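Local coordinates for putative cytoplasmic protein (Salmonella typhimurium, PDB 2GK3), which is of unknown function but belongs to a glutamine amidotransferase-like family and assembles into a hexamer, at residues G179-N190 against H230-F241. Residues are numbered along the deposited sequence; the frame is centred on the assembly and turned at random.
Sequences GFSDYPVFLGYN and HWGTQQFMSWPF
W239 and P184 meet where the loop and broken strand of 179-190 run alongside the short helix 234-237, in a fold consistent with the class I glutamine amidotransferase-like family. Followed outward, W239 leaves the backbone with CG anti to its N (chi1 -176°), carrying the indole across to the other segment. CB and CG lie against P184 CG, and P184 CD sits over one face of the five-membered ring, 3.7 Å from its centroid, a CH-pi contact in which the puckered proline turns a polarised C-H onto the indole. NE1 donates to S181 O at 3.1 Å, nearly within the indole plane, and makes a weak, strongly bent bond to D182 O. At the far end CH2 touches F180 CD2 at 3.5 Å and also Y183 CE2. F241 completes this aromatic cluster: its CB stands over the centre of the F180 ring, while F180 CA lies over the F241 ring.

Polar side chains tie down helix 234-237. N-cap T233 has OG1 accepting from F236 N while donating to V185 O at 2.6 Å, a double role suited to a hydroxyl. Extended Q235 reaches out so that OE1 accepts a hydrogen bond from V185 N at 3.0 Å. F186 turns its edge to the F236 face, the planes at 53°. G188, lacking a side chain, lets W231 lie flat on the backbone, with G188 CA 3.4 Å from the centroid of its five-membered ring; W231 NE1 hydrogen-bonds E160 OE1.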
loop_
_atom_site.group_PDB
_atom_site.type_symbol
_atom_site.label_atom_id
_atom_site.label_comp_id
_atom_site.label_asym_id
_atom_site.label_seq_id
_atom_site.Cartn_x
_atom_site.Cartn_y
_atom_site.Cartn_z
ATOM N N GLY E 179 15.666 -40.846 21.214
ATOM C CA GLY E 179 14.381 -41.353 21.691
ATOM C C GLY E 179 13.161 -40.869 20.932
ATOM O O GLY E 179 12.067 -41.383 21.154
ATOM N N PHE E 180 13.335 -39.886 20.045
ATOM C CA PHE E 180 12.213 -39.304 19.292
ATOM C C PHE E 180 11.763 -40.311 18.251
ATOM O O PHE E 180 12.569 -41.130 17.796
ATOM C CB PHE E 180 12.631 -38.011 18.569
ATOM C CG PHE E 180 12.885 -36.816 19.476
ATOM C CD1 PHE E 180 13.046 -36.962 20.870
ATOM C CD2 PHE E 180 13.011 -35.545 18.919
ATOM C CE1 PHE E 180 13.296 -35.847 21.696
ATOM C CE2 PHE E 180 13.273 -34.428 19.725
ATOM C CZ PHE E 180 13.414 -34.584 21.126
ATOM N N SER E 181 10.496 -40.247 17.855
ATOM C CA SER E 181 9.965 -41.175 16.853
ATOM C C SER E 181 8.802 -40.537 16.139
ATOM O O SER E 181 8.319 -39.487 16.567
ATOM C CB SER E 181 9.499 -42.484 17.505
ATOM O OG SER E 181 8.404 -42.252 18.397
ATOM N N ASP E 182 8.349 -41.170 15.061
ATOM C CA ASP E 182 7.159 -40.727 14.338
ATOM C C ASP E 182 7.252 -39.239 13.965
ATOM O O ASP E 182 6.389 -38.415 14.320
ATOM C CB ASP E 182 5.891 -41.044 15.150
ATOM C CG ASP E 182 4.621 -40.964 14.313
ATOM O OD1 ASP E 182 4.701 -41.051 13.058
ATOM O OD2 ASP E 182 3.532 -40.818 14.912
ATOM N N TYR E 183 8.325 -38.918 13.252
ATOM C CA TYR E 183 8.615 -37.569 12.811
ATOM C C TYR E 183 7.503 -36.985 11.943
ATOM O O TYR E 183 6.973 -37.666 11.062
ATOM C CB TYR E 183 9.963 -37.520 12.096
ATOM C CG TYR E 183 11.137 -37.433 13.043
ATOM C CD1 TYR E 183 11.844 -38.575 13.420
ATOM C CD2 TYR E 183 11.550 -36.191 13.573
ATOM C CE1 TYR E 183 12.929 -38.494 14.307
ATOM C CE2 TYR E 183 12.642 -36.101 14.454
ATOM C CZ TYR E 183 13.320 -37.251 14.811
ATOM O OH TYR E 183 14.396 -37.163 15.661
ATOM N N PRO E 184 7.133 -35.715 12.203
ATOM C CA PRO E 184 5.999 -35.122 11.505
ATOM C C PRO E 184 6.314 -34.568 10.116
ATOM O O PRO E 184 7.466 -34.513 9.696
ATOM C CB PRO E 184 5.564 -33.980 12.434
ATOM C CG PRO E 184 6.714 -33.749 13.379
ATOM C CD PRO E 184 7.770 -34.781 13.149
ATOM N N VAL E 185 5.267 -34.122 9.440
ATOM C CA VAL E 185 5.347 -33.508 8.138
ATOM C C VAL E 185 5.503 -31.975 8.265
ATOM O O VAL E 185 4.992 -31.358 9.212
ATOM C CB VAL E 185 4.108 -33.963 7.309
ATOM C CG1 VAL E 185 3.682 -32.955 6.269
ATOM C CG2 VAL E 185 4.382 -35.352 6.675
ATOM N N PHE E 186 6.246 -31.392 7.319
ATOM C CA PHE E 186 6.481 -29.954 7.196
ATOM C C PHE E 186 6.096 -29.542 5.806
ATOM O O PHE E 186 6.229 -30.339 4.869
ATOM C CB PHE E 186 7.956 -29.622 7.409
ATOM C CG PHE E 186 8.432 -29.949 8.767
ATOM C CD1 PHE E 186 8.780 -31.264 9.093
ATOM C CD2 PHE E 186 8.486 -28.957 9.745
ATOM C CE1 PHE E 186 9.176 -31.599 10.373
ATOM C CE2 PHE E 186 8.879 -29.269 11.034
ATOM C CZ PHE E 186 9.226 -30.593 11.358
ATOM N N LEU E 187 5.630 -28.302 5.656
ATOM C CA LEU E 187 5.117 -27.843 4.366
ATOM C C LEU E 187 6.130 -26.975 3.598
ATOM O O LEU E 187 5.815 -26.363 2.572
ATOM C CB LEU E 187 3.749 -27.172 4.554
ATOM C CG LEU E 187 2.452 -28.018 4.400
ATOM C CD1 LEU E 187 2.571 -29.514 4.655
ATOM C CD2 LEU E 187 1.327 -27.480 5.214
ATOM N N GLY E 188 7.367 -26.958 4.090
ATOM C CA GLY E 188 8.385 -26.083 3.532
ATOM C C GLY E 188 9.554 -25.875 4.465
ATOM O O GLY E 188 9.487 -26.223 5.642
ATOM N N TYR E 189 10.637 -25.324 3.917
ATOM C CA TYR E 189 11.860 -25.068 4.666
ATOM C C TYR E 189 12.775 -24.139 3.876
ATOM O O TYR E 189 12.587 -23.958 2.666
ATOM C CB TYR E 189 12.583 -26.383 5.033
ATOM C CG TYR E 189 13.095 -27.192 3.840
ATOM C CD1 TYR E 189 14.436 -27.125 3.459
ATOM C CD2 TYR E 189 12.245 -28.037 3.127
ATOM C CE1 TYR E 189 14.926 -27.874 2.390
ATOM C CE2 TYR E 189 12.715 -28.801 2.053
ATOM C CZ TYR E 189 14.060 -28.713 1.687
ATOM O OH TYR E 189 14.533 -29.438 0.612
ATOM N N ASN E 190 13.741 -23.544 4.578
ATOM C CA ASN E 190 14.835 -22.804 3.955
ATOM C C ASN E 190 15.961 -23.770 3.600
ATOM O O ASN E 190 16.447 -24.516 4.467
ATOM C CB ASN E 190 15.379 -21.737 4.901
ATOM C CG ASN E 190 14.377 -20.642 5.203
ATOM O OD1 ASN E 190 13.767 -20.635 6.272
ATOM N ND2 ASN E 190 14.207 -19.710 4.277
ATOM N N HIS E 230 2.718 -21.572 8.094
ATOM C CA HIS E 230 2.206 -22.831 7.481
ATOM C C HIS E 230 3.227 -23.973 7.322
ATOM O O HIS E 230 2.840 -25.117 7.148
ATOM C CB HIS E 230 1.439 -22.565 6.174
ATOM C CG HIS E 230 2.305 -22.413 4.957
ATOM N ND1 HIS E 230 3.146 -21.336 4.761
ATOM C CD2 HIS E 230 2.431 -23.193 3.857
ATOM C CE1 HIS E 230 3.758 -21.464 3.597
ATOM N NE2 HIS E 230 3.345 -22.586 3.030
ATOM N N TRP E 231 4.518 -23.671 7.396
ATOM C CA TRP E 231 5.559 -24.697 7.249
ATOM C C TRP E 231 5.567 -25.696 8.399
ATOM O O TRP E 231 5.685 -26.904 8.162
ATOM C CB TRP E 231 6.928 -24.060 7.143
ATOM C CG TRP E 231 7.233 -23.507 5.818
ATOM C CD1 TRP E 231 6.414 -23.470 4.726
ATOM C CD2 TRP E 231 8.446 -22.852 5.437
ATOM N NE1 TRP E 231 7.052 -22.853 3.679
ATOM C CE2 TRP E 231 8.308 -22.472 4.087
ATOM C CE3 TRP E 231 9.654 -22.568 6.103
ATOM C CZ2 TRP E 231 9.328 -21.806 3.391
ATOM C CZ3 TRP E 231 10.669 -21.905 5.397
ATOM C CH2 TRP E 231 10.493 -21.522 4.075
ATOM N N GLY E 232 5.481 -25.189 9.633
ATOM C CA GLY E 232 5.263 -26.036 10.802
ATOM C C GLY E 232 3.796 -26.446 10.824
ATOM O O GLY E 232 2.912 -25.605 10.958
ATOM N N THR E 233 3.528 -27.736 10.665
ATOM C CA THR E 233 2.149 -28.222 10.601
ATOM C C THR E 233 1.541 -28.382 11.981
ATOM O O THR E 233 2.265 -28.495 12.965
ATOM C CB THR E 233 2.042 -29.555 9.872
ATOM O OG1 THR E 233 2.907 -30.508 10.505
ATOM C CG2 THR E 233 2.411 -29.381 8.412
ATOM N N GLN E 234 0.208 -28.394 12.039
ATOM C CA GLN E 234 -0.515 -28.682 13.277
ATOM C C GLN E 234 -0.033 -30.006 13.842
ATOM O O GLN E 234 0.071 -30.169 15.054
ATOM C CB GLN E 234 -2.031 -28.740 13.031
ATOM C CG GLN E 234 -2.698 -27.390 12.752
ATOM C CD GLN E 234 -2.256 -26.309 13.738
ATOM O OE1 GLN E 234 -2.489 -26.408 14.962
ATOM N NE2 GLN E 234 -1.595 -25.270 13.208
ATOM N N GLN E 235 0.266 -30.946 12.949
ATOM C CA GLN E 235 0.834 -32.236 13.329
ATOM C C GLN E 235 2.193 -32.070 14.024
ATOM O O GLN E 235 2.513 -32.781 14.978
ATOM C CB GLN E 235 0.930 -33.137 12.103
ATOM C CG GLN E 235 1.660 -34.452 12.327
ATOM C CD GLN E 235 1.777 -35.254 11.055
ATOM O OE1 GLN E 235 2.869 -35.488 10.556
ATOM N NE2 GLN E 235 0.639 -35.662 10.507
ATOM N N PHE E 236 2.982 -31.112 13.560
ATOM C CA PHE E 236 4.264 -30.840 14.195
ATOM C C PHE E 236 4.083 -30.207 15.587
ATOM O O PHE E 236 4.785 -30.572 16.533
ATOM C CB PHE E 236 5.131 -29.985 13.270
ATOM C CG PHE E 236 6.425 -29.543 13.876
ATOM C CD1 PHE E 236 7.222 -30.431 14.599
ATOM C CD2 PHE E 236 6.866 -28.240 13.698
ATOM C CE1 PHE E 236 8.434 -30.025 15.151
ATOM C CE2 PHE E 236 8.079 -27.815 14.240
ATOM C CZ PHE E 236 8.861 -28.705 14.965
HETATM N N MSE E 237 3.130 -29.276 15.696
HETATM C CA MSE E 237 2.811 -28.595 16.972
HETATM C C MSE E 237 2.403 -29.584 18.059
HETATM O O MSE E 237 2.795 -29.451 19.222
HETATM C CB MSE E 237 1.645 -27.623 16.816
HETATM C CG MSE E 237 1.578 -26.821 15.553
HETATM SE SE MSE E 237 2.391 -25.071 15.791
HETATM C CE MSE E 237 4.072 -25.649 14.977
ATOM N N SER E 238 1.585 -30.561 17.674
ATOM C CA SER E 238 1.027 -31.507 18.642
ATOM C C SER E 238 1.780 -32.829 18.641
ATOM O O SER E 238 1.339 -33.810 19.245
ATOM C CB SER E 238 -0.469 -31.712 18.392
ATOM O OG SER E 238 -0.738 -31.812 17.004
ATOM N N TRP E 239 2.914 -32.843 17.940
ATOM C CA TRP E 239 3.860 -33.945 17.994
ATOM C C TRP E 239 4.380 -34.054 19.441
ATOM O O TRP E 239 4.723 -33.035 20.049
ATOM C CB TRP E 239 4.992 -33.667 16.997
ATOM C CG TRP E 239 6.025 -34.739 16.826
ATOM C CD1 TRP E 239 5.805 -36.049 16.555
ATOM C CD2 TRP E 239 7.453 -34.570 16.872
ATOM N NE1 TRP E 239 6.997 -36.719 16.458
ATOM C CE2 TRP E 239 8.027 -35.836 16.643
ATOM C CE3 TRP E 239 8.302 -33.470 17.096
ATOM C CZ2 TRP E 239 9.416 -36.040 16.619
ATOM C CZ3 TRP E 239 9.675 -33.668 17.078
ATOM C CH2 TRP E 239 10.220 -34.943 16.841
ATOM N N PRO E 240 4.393 -35.277 20.013
ATOM C CA PRO E 240 4.771 -35.507 21.412
ATOM C C PRO E 240 6.155 -34.985 21.772
ATOM O O PRO E 240 6.436 -34.727 22.944
ATOM C CB PRO E 240 4.764 -37.033 21.520
ATOM C CG PRO E 240 3.809 -37.467 20.527
ATOM C CD PRO E 240 3.994 -36.538 19.368
ATOM N N PHE E 241 7.014 -34.825 20.771
ATOM C CA PHE E 241 8.388 -34.390 21.030
ATOM C C PHE E 241 8.659 -32.938 20.632
ATOM O O PHE E 241 9.809 -32.501 20.590
ATOM C CB PHE E 241 9.379 -35.359 20.372
ATOM C CG PHE E 241 9.241 -36.790 20.850
ATOM C CD1 PHE E 241 9.686 -37.164 22.118
ATOM C CD2 PHE E 241 8.669 -37.764 20.028
ATOM C CE1 PHE E 241 9.561 -38.487 22.564
ATOM C CE2 PHE E 241 8.547 -39.089 20.461
ATOM C CZ PHE E 241 8.986 -39.449 21.732
HETATM O O HOH W 1 4.089 -37.161 13.377
HETATM O O HOH W 2 4.289 -24.518 1.257
#